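Local atomic coordinates of aminotransferase, class I and II (Erwinia tasmaniensis, PDB entry 5Z0Q), a protein that binds pyridoxal-5'-phosphate and belongs to the class I and II aminotransferase family. Residues 30-40 with 345-353; 136-144 with 155-166. All blocks are in the same frame, centred on the assembly; numbering follows the deposited sequence.

Interaction 1 (30-40 with 345-353); sequences YADRDILPLWI and EKHGLGFSS
L36 and L349 lie abreast in the parallel pair of strands 36-38 and 349-353, which puts the N-terminal strand on the edge of the five-stranded mixed sheet in the small domain of this aminotransferase fold. Three backbone hydrogen bonds tie the pair: L36 N to G348 O (3.2 Å), G350 N to L36 O (2.9 Å) and L38 N to G350 O (2.8 Å). Two glycines suit their places for different reasons: G348, with positive phi, ends helix 340-345 in a Schellman motif, while G350, inside the strand, lets the Y30 ring lie close, CE2 being 3.7 Å from G350 CA. Among polar side chains, the Y30 hydroxyl donates to E345 OE2 at the ring edge, although the modelled separation is too short to trust. S352 OG bonds only weakly to W39 O, which R364 also holds. Apolar L36, L38 and L349 pack on R380, A377 and M381 of helix 371-385, which covers their side of the sheet. I35, with CG2 anti to its backbone N, drops that methyl over the centre of the Y30 ring and against G350 N. L38 and F351 run side by side, L38 CD1 meeting the edge of the phenyl ring at CE1, 3.6 Å away.

Interaction 2 (136-144 with 155-166); sequences GRQHLSAAL and LDSHEDRMSGNE
A142 sets its methyl squarely on the imidazole of H158: CB stands 3.6 Å from the ring centroid and only 3° off the ring normal, a CH-pi contact over the face. The short alanine side chain lets the ring lie close against the strand, A142 CA itself being 3.6 Å from H158 NE2. H158 is also held from outside, ND1 being hydrogen-bonded to D154 O, which helps fix the ring's rotation. The same methyl touches L155 CD2 at 3.9 Å.

L140, two residues earlier and also directed at the loop, spreads its two branches. With CG anti to the backbone N (chi1 178°), CD1 comes within 3.4 Å of R161 NH2, the two side chains crossing obliquely, while CD2 meets M162 CG at 3.8 Å, with those side chains at about a right angle. The M162 side chain, bent at chi3, also packs on F193 and H197 of helix 184-197.

No hydrogen bond spans the segments; the loop braces itself. E166 OE2 accepts from S163 N (3.0 Å) and G164 N, which approach from opposite faces of the carboxylate plane, and G164 supplies the positive phi of the bend. A loop is thus packed against strand 139-146 of the large-domain sheet in the aminotransferase fold, on the route that leads to the parallel strand 166-172.

Overall arrangement
The two contacts belong to different sheets of one subunit: interaction 1 completes the edge of the small mixed sheet, and interaction 2 covers part of the eight-stranded one. Their centres are 35 Å apart and their nearest atoms about 14 Å, so neither touches the other. Along the chain, both segments of interaction 2 fall within the 304 residues that separate 30-40 from 345-353. Interaction 1 is near a cofactor: the I40 side chain is about 7 Å from a bound pyridoxal-5'-phosphate and packs on Y66 of the second subunit. Interaction 2 relates to the pocket through the sheet, since strand 166-172 starts at E166 and ends at the pocket residue C172.

Interaction 1 (30-40 with 345-353)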
# COMPACT_ATOMS: atom_id res chain seq x y z
N TYR A 30 -15.16 10.25 -17.60
CA TYR A 30 -15.94 11.08 -18.52
C TYR A 30 -15.85 12.55 -18.12
O TYR A 30 -16.87 13.22 -17.94
CB TYR A 30 -17.38 10.60 -18.56
CG TYR A 30 -17.53 9.10 -18.76
CD1 TYR A 30 -17.37 8.53 -20.02
CD2 TYR A 30 -17.84 8.27 -17.70
CE1 TYR A 30 -17.51 7.17 -20.21
CE2 TYR A 30 -17.98 6.90 -17.88
CZ TYR A 30 -17.81 6.36 -19.13
OH TYR A 30 -17.95 5.00 -19.32
N ALA A 31 -14.62 13.05 -17.99
CA ALA A 31 -14.39 14.35 -17.37
C ALA A 31 -15.13 15.47 -18.11
O ALA A 31 -15.98 16.15 -17.54
CB ALA A 31 -12.89 14.64 -17.33
N ASP A 32 -14.80 15.67 -19.39
CA ASP A 32 -15.35 16.77 -20.17
C ASP A 32 -16.40 16.28 -21.17
O ASP A 32 -16.55 16.86 -22.25
CB ASP A 32 -14.24 17.53 -20.88
CG ASP A 32 -13.20 18.08 -19.91
OD1 ASP A 32 -13.60 18.55 -18.82
OD2 ASP A 32 -12.00 18.03 -20.23
N ARG A 33 -17.12 15.22 -20.83
CA ARG A 33 -18.19 14.69 -21.66
C ARG A 33 -19.48 14.62 -20.87
O ARG A 33 -19.48 14.44 -19.64
CB ARG A 33 -17.84 13.30 -22.20
CG ARG A 33 -16.78 13.31 -23.29
CD ARG A 33 -16.55 11.91 -23.85
NE ARG A 33 -15.82 11.06 -22.92
CZ ARG A 33 -15.58 9.77 -23.13
NH1 ARG A 33 -16.02 9.18 -24.24
NH2 ARG A 33 -14.91 9.06 -22.23
N ASP A 34 -20.60 14.78 -21.58
CA ASP A 34 -21.93 14.76 -20.96
C ASP A 34 -22.37 13.31 -20.76
O ASP A 34 -23.30 12.80 -21.40
CB ASP A 34 -22.92 15.54 -21.80
CG ASP A 34 -24.27 15.72 -21.11
OD1 ASP A 34 -24.38 15.36 -19.92
OD2 ASP A 34 -25.21 16.21 -21.76
N ILE A 35 -21.68 12.63 -19.85
CA ILE A 35 -21.96 11.24 -19.51
C ILE A 35 -21.97 11.11 -17.99
O ILE A 35 -21.04 11.59 -17.32
CB ILE A 35 -20.93 10.28 -20.13
CG1 ILE A 35 -20.86 10.46 -21.65
CG2 ILE A 35 -21.26 8.84 -19.79
CD1 ILE A 35 -19.85 9.57 -22.33
N LEU A 36 -23.00 10.47 -17.46
CA LEU A 36 -23.12 10.31 -16.01
C LEU A 36 -22.25 9.16 -15.53
O LEU A 36 -22.45 8.02 -15.97
CB LEU A 36 -24.58 10.07 -15.62
CG LEU A 36 -25.58 11.15 -16.02
CD1 LEU A 36 -26.97 10.82 -15.48
CD2 LEU A 36 -25.13 12.52 -15.55
N PRO A 37 -21.29 9.40 -14.63
CA PRO A 37 -20.45 8.30 -14.13
C PRO A 37 -21.21 7.40 -13.16
O PRO A 37 -21.55 7.81 -12.05
CB PRO A 37 -19.30 9.03 -13.42
CG PRO A 37 -19.40 10.47 -13.85
CD PRO A 37 -20.85 10.71 -14.12
N LEU A 38 -21.46 6.16 -13.58
CA LEU A 38 -22.17 5.19 -12.75
C LEU A 38 -21.49 3.83 -12.85
O LEU A 38 -22.16 2.79 -12.96
CB LEU A 38 -23.64 5.08 -13.17
CG LEU A 38 -24.45 6.38 -13.20
CD1 LEU A 38 -25.71 6.19 -14.02
CD2 LEU A 38 -24.80 6.83 -11.79
N TRP A 39 -20.16 3.82 -12.81
CA TRP A 39 -19.39 2.61 -13.10
C TRP A 39 -18.62 2.11 -11.89
O TRP A 39 -19.02 1.11 -11.29
CB TRP A 39 -18.47 2.86 -14.30
CG TRP A 39 -17.51 4.00 -14.13
CD1 TRP A 39 -17.81 5.33 -14.02
CD2 TRP A 39 -16.08 3.91 -14.07
NE1 TRP A 39 -16.66 6.06 -13.88
CE2 TRP A 39 -15.58 5.21 -13.91
CE3 TRP A 39 -15.17 2.84 -14.13
CZ2 TRP A 39 -14.22 5.49 -13.81
CZ3 TRP A 39 -13.82 3.12 -14.03
CH2 TRP A 39 -13.36 4.43 -13.87
N ILE A 40 -17.53 2.77 -11.50
CA ILE A 40 -16.64 2.21 -10.48
C ILE A 40 -17.37 2.13 -9.14
O ILE A 40 -18.23 2.96 -8.81
CB ILE A 40 -15.35 3.05 -10.38
CG1 ILE A 40 -14.26 2.27 -9.64
CG2 ILE A 40 -15.61 4.38 -9.70
CD1 ILE A 40 -12.90 2.94 -9.68
N GLU A 345 -23.10 4.65 -23.35
CA GLU A 345 -22.19 5.79 -23.26
C GLU A 345 -22.58 6.88 -24.26
O GLU A 345 -22.53 8.07 -23.94
CB GLU A 345 -20.75 5.35 -23.48
CG GLU A 345 -20.14 4.62 -22.30
CD GLU A 345 -18.68 4.28 -22.52
OE1 GLU A 345 -18.28 4.12 -23.69
OE2 GLU A 345 -17.94 4.18 -21.52
N LYS A 346 -22.97 6.49 -25.47
CA LYS A 346 -23.43 7.45 -26.46
C LYS A 346 -24.79 8.04 -26.13
O LYS A 346 -25.25 8.93 -26.85
CB LYS A 346 -23.46 6.80 -27.85
CG LYS A 346 -22.07 6.50 -28.40
CD LYS A 346 -21.23 7.77 -28.49
CE LYS A 346 -19.81 7.47 -28.94
NZ LYS A 346 -19.08 6.63 -27.95
N HIS A 347 -25.44 7.57 -25.07
CA HIS A 347 -26.67 8.16 -24.56
C HIS A 347 -26.47 8.75 -23.17
O HIS A 347 -27.39 8.77 -22.35
CB HIS A 347 -27.80 7.13 -24.56
CG HIS A 347 -28.21 6.68 -25.92
ND1 HIS A 347 -29.24 7.28 -26.63
CD2 HIS A 347 -27.74 5.69 -26.71
CE1 HIS A 347 -29.37 6.68 -27.80
NE2 HIS A 347 -28.48 5.71 -27.87
N GLY A 348 -25.25 9.21 -22.88
CA GLY A 348 -24.97 9.90 -21.64
C GLY A 348 -25.05 9.05 -20.39
O GLY A 348 -25.44 9.55 -19.33
N LEU A 349 -24.67 7.78 -20.48
CA LEU A 349 -24.72 6.87 -19.34
C LEU A 349 -23.42 6.08 -19.29
O LEU A 349 -23.12 5.32 -20.21
CB LEU A 349 -25.92 5.92 -19.45
CG LEU A 349 -27.29 6.61 -19.36
CD1 LEU A 349 -28.38 5.72 -19.95
CD2 LEU A 349 -27.61 6.98 -17.92
N GLY A 350 -22.66 6.26 -18.21
CA GLY A 350 -21.39 5.59 -18.06
C GLY A 350 -21.43 4.42 -17.09
O GLY A 350 -21.21 4.60 -15.88
N PHE A 351 -21.72 3.23 -17.60
CA PHE A 351 -21.82 2.03 -16.79
C PHE A 351 -20.50 1.27 -16.81
O PHE A 351 -19.62 1.51 -17.64
CB PHE A 351 -22.95 1.13 -17.30
CG PHE A 351 -24.31 1.75 -17.20
CD1 PHE A 351 -24.61 2.65 -16.19
CD2 PHE A 351 -25.30 1.42 -18.12
CE1 PHE A 351 -25.86 3.22 -16.11
CE2 PHE A 351 -26.56 1.99 -18.03
CZ PHE A 351 -26.84 2.89 -17.03
N SER A 352 -20.37 0.33 -15.88
CA SER A 352 -19.27 -0.62 -15.90
C SER A 352 -19.58 -1.71 -16.92
O SER A 352 -20.61 -2.39 -16.82
CB SER A 352 -19.05 -1.23 -14.51
OG SER A 352 -18.29 -0.37 -13.69
N SER A 353 -18.70 -1.86 -17.90
CA SER A 353 -18.90 -2.87 -18.94
C SER A 353 -18.84 -4.27 -18.34
O SER A 353 -17.93 -4.59 -17.57
CB SER A 353 -17.85 -2.72 -20.03
OG SER A 353 -18.02 -3.71 -21.04

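Interaction 2 (136-144 with 155-166)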
# COMPACT_ATOMS: atom_id res chain seq x y z
N GLY A 136 0.37 -16.88 -13.49
CA GLY A 136 0.63 -18.06 -14.28
C GLY A 136 -0.21 -19.26 -13.90
O GLY A 136 0.24 -20.40 -14.04
N ARG A 137 -1.43 -19.03 -13.43
CA ARG A 137 -2.34 -20.10 -13.01
C ARG A 137 -3.54 -20.13 -13.94
O ARG A 137 -4.16 -19.09 -14.20
CB ARG A 137 -2.80 -19.90 -11.57
CG ARG A 137 -1.68 -19.62 -10.58
CD ARG A 137 -0.69 -20.76 -10.52
NE ARG A 137 0.03 -20.79 -9.24
CZ ARG A 137 1.12 -20.09 -8.98
NH1 ARG A 137 1.64 -19.29 -9.90
NH2 ARG A 137 1.70 -20.18 -7.79
N GLN A 138 -3.88 -21.31 -14.44
CA GLN A 138 -5.11 -21.46 -15.21
C GLN A 138 -6.31 -21.41 -14.27
O GLN A 138 -6.22 -21.74 -13.08
CB GLN A 138 -5.10 -22.77 -16.01
CG GLN A 138 -5.17 -24.04 -15.18
CD GLN A 138 -3.83 -24.44 -14.56
OE1 GLN A 138 -3.07 -23.59 -14.10
NE2 GLN A 138 -3.55 -25.74 -14.55
N HIS A 139 -7.45 -20.99 -14.81
CA HIS A 139 -8.63 -20.70 -14.01
C HIS A 139 -9.84 -21.45 -14.56
O HIS A 139 -10.07 -21.46 -15.77
CB HIS A 139 -8.91 -19.19 -13.98
CG HIS A 139 -10.00 -18.79 -13.03
ND1 HIS A 139 -9.86 -18.87 -11.66
CD2 HIS A 139 -11.24 -18.30 -13.25
CE1 HIS A 139 -10.97 -18.46 -11.08
NE2 HIS A 139 -11.82 -18.10 -12.02
N LEU A 140 -10.60 -22.06 -13.66
CA LEU A 140 -11.83 -22.76 -14.00
C LEU A 140 -13.02 -21.92 -13.54
O LEU A 140 -13.10 -21.54 -12.37
CB LEU A 140 -11.88 -24.15 -13.36
CG LEU A 140 -13.16 -24.96 -13.60
CD1 LEU A 140 -13.34 -25.25 -15.08
CD2 LEU A 140 -13.14 -26.25 -12.80
N SER A 141 -13.94 -21.65 -14.46
CA SER A 141 -15.08 -20.78 -14.20
C SER A 141 -16.37 -21.58 -14.26
O SER A 141 -16.59 -22.35 -15.20
CB SER A 141 -15.13 -19.63 -15.20
OG SER A 141 -13.89 -18.94 -15.25
N ALA A 142 -17.23 -21.40 -13.25
CA ALA A 142 -18.55 -22.01 -13.20
C ALA A 142 -19.59 -20.92 -13.37
O ALA A 142 -19.64 -19.97 -12.58
CB ALA A 142 -18.76 -22.76 -11.88
N ALA A 143 -20.42 -21.06 -14.40
CA ALA A 143 -21.37 -20.00 -14.74
C ALA A 143 -22.47 -19.89 -13.70
O ALA A 143 -23.02 -20.90 -13.24
CB ALA A 143 -21.98 -20.27 -16.12
N LEU A 144 -22.78 -18.66 -13.32
CA LEU A 144 -23.93 -18.41 -12.46
C LEU A 144 -25.22 -18.56 -13.26
O LEU A 144 -25.31 -18.11 -14.40
CB LEU A 144 -23.86 -17.01 -11.85
CG LEU A 144 -22.74 -16.75 -10.84
CD1 LEU A 144 -22.85 -15.33 -10.30
CD2 LEU A 144 -22.81 -17.76 -9.71
N LEU A 155 -21.66 -25.21 -8.01
CA LEU A 155 -20.34 -25.79 -8.24
C LEU A 155 -20.41 -27.30 -8.42
O LEU A 155 -19.56 -27.88 -9.10
CB LEU A 155 -19.40 -25.43 -7.09
CG LEU A 155 -18.93 -23.98 -6.99
CD1 LEU A 155 -18.29 -23.72 -5.63
CD2 LEU A 155 -17.97 -23.64 -8.12
N ASP A 156 -21.41 -27.95 -7.83
CA ASP A 156 -21.52 -29.40 -7.92
C ASP A 156 -21.86 -29.85 -9.34
O ASP A 156 -21.52 -30.97 -9.73
CB ASP A 156 -22.56 -29.91 -6.93
CG ASP A 156 -22.42 -29.29 -5.56
OD1 ASP A 156 -22.76 -28.10 -5.41
OD2 ASP A 156 -21.95 -29.98 -4.63
N SER A 157 -22.52 -28.99 -10.12
CA SER A 157 -22.83 -29.31 -11.51
C SER A 157 -21.64 -29.11 -12.44
O SER A 157 -21.81 -29.23 -13.66
CB SER A 157 -24.01 -28.46 -11.98
OG SER A 157 -23.66 -27.09 -12.06
N HIS A 158 -20.46 -28.81 -11.90
CA HIS A 158 -19.25 -28.67 -12.70
C HIS A 158 -18.18 -29.68 -12.28
O HIS A 158 -16.99 -29.45 -12.49
CB HIS A 158 -18.69 -27.25 -12.60
CG HIS A 158 -19.56 -26.22 -13.25
ND1 HIS A 158 -20.78 -25.84 -12.74
CD2 HIS A 158 -19.39 -25.49 -14.38
CE1 HIS A 158 -21.32 -24.92 -13.52
NE2 HIS A 158 -20.49 -24.69 -14.53
N GLU A 159 -18.59 -30.81 -11.70
CA GLU A 159 -17.64 -31.83 -11.26
C GLU A 159 -16.82 -32.36 -12.43
O GLU A 159 -15.58 -32.37 -12.38
CB GLU A 159 -18.38 -32.97 -10.57
CG GLU A 159 -18.89 -32.65 -9.18
CD GLU A 159 -17.90 -32.99 -8.09
OE1 GLU A 159 -16.89 -33.67 -8.40
OE2 GLU A 159 -18.12 -32.60 -6.93
N ASP A 160 -17.49 -32.80 -13.49
CA ASP A 160 -16.81 -33.44 -14.61
C ASP A 160 -15.98 -32.46 -15.42
O ASP A 160 -15.11 -32.90 -16.19
CB ASP A 160 -17.83 -34.15 -15.50
CG ASP A 160 -18.65 -35.18 -14.74
OD1 ASP A 160 -18.04 -36.06 -14.09
OD2 ASP A 160 -19.89 -35.09 -14.77
N ARG A 161 -16.22 -31.16 -15.29
CA ARG A 161 -15.39 -30.17 -15.96
C ARG A 161 -14.06 -29.95 -15.26
O ARG A 161 -13.22 -29.21 -15.78
CB ARG A 161 -16.14 -28.84 -16.07
CG ARG A 161 -16.97 -28.69 -17.33
CD ARG A 161 -17.71 -27.36 -17.36
NE ARG A 161 -16.82 -26.23 -17.12
CZ ARG A 161 -16.11 -25.62 -18.06
NH1 ARG A 161 -16.17 -26.03 -19.32
NH2 ARG A 161 -15.33 -24.60 -17.74
N MET A 162 -13.84 -30.56 -14.10
CA MET A 162 -12.61 -30.38 -13.36
C MET A 162 -11.53 -31.33 -13.88
O MET A 162 -11.78 -32.25 -14.66
CB MET A 162 -12.85 -30.59 -11.87
CG MET A 162 -13.94 -29.70 -11.30
SD MET A 162 -14.17 -29.90 -9.52
CE MET A 162 -12.68 -29.14 -8.88
N SER A 163 -10.29 -31.08 -13.43
CA SER A 163 -9.14 -31.83 -13.92
C SER A 163 -8.27 -32.40 -12.82
O SER A 163 -7.27 -33.07 -13.13
CB SER A 163 -8.28 -30.93 -14.82
OG SER A 163 -9.05 -30.34 -15.85
N GLY A 164 -8.61 -32.18 -11.55
CA GLY A 164 -7.78 -32.61 -10.44
C GLY A 164 -6.69 -31.64 -10.05
O GLY A 164 -6.16 -31.75 -8.93
N ASN A 165 -6.33 -30.71 -10.93
CA ASN A 165 -5.33 -29.69 -10.61
C ASN A 165 -5.87 -28.58 -9.73
O ASN A 165 -5.08 -27.77 -9.24
CB ASN A 165 -4.77 -29.08 -11.90
CG ASN A 165 -3.88 -30.04 -12.67
OD1 ASN A 165 -3.93 -31.25 -12.46
ND2 ASN A 165 -3.06 -29.49 -13.56
N GLU A 166 -7.18 -28.52 -9.51
CA GLU A 166 -7.77 -27.43 -8.75
C GLU A 166 -7.27 -27.45 -7.31
O GLU A 166 -7.06 -28.51 -6.72
CB GLU A 166 -9.29 -27.52 -8.80
CG GLU A 166 -9.90 -27.30 -10.19
CD GLU A 166 -9.65 -28.45 -11.15
OE1 GLU A 166 -9.08 -28.21 -12.23
OE2 GLU A 166 -10.01 -29.60 -10.81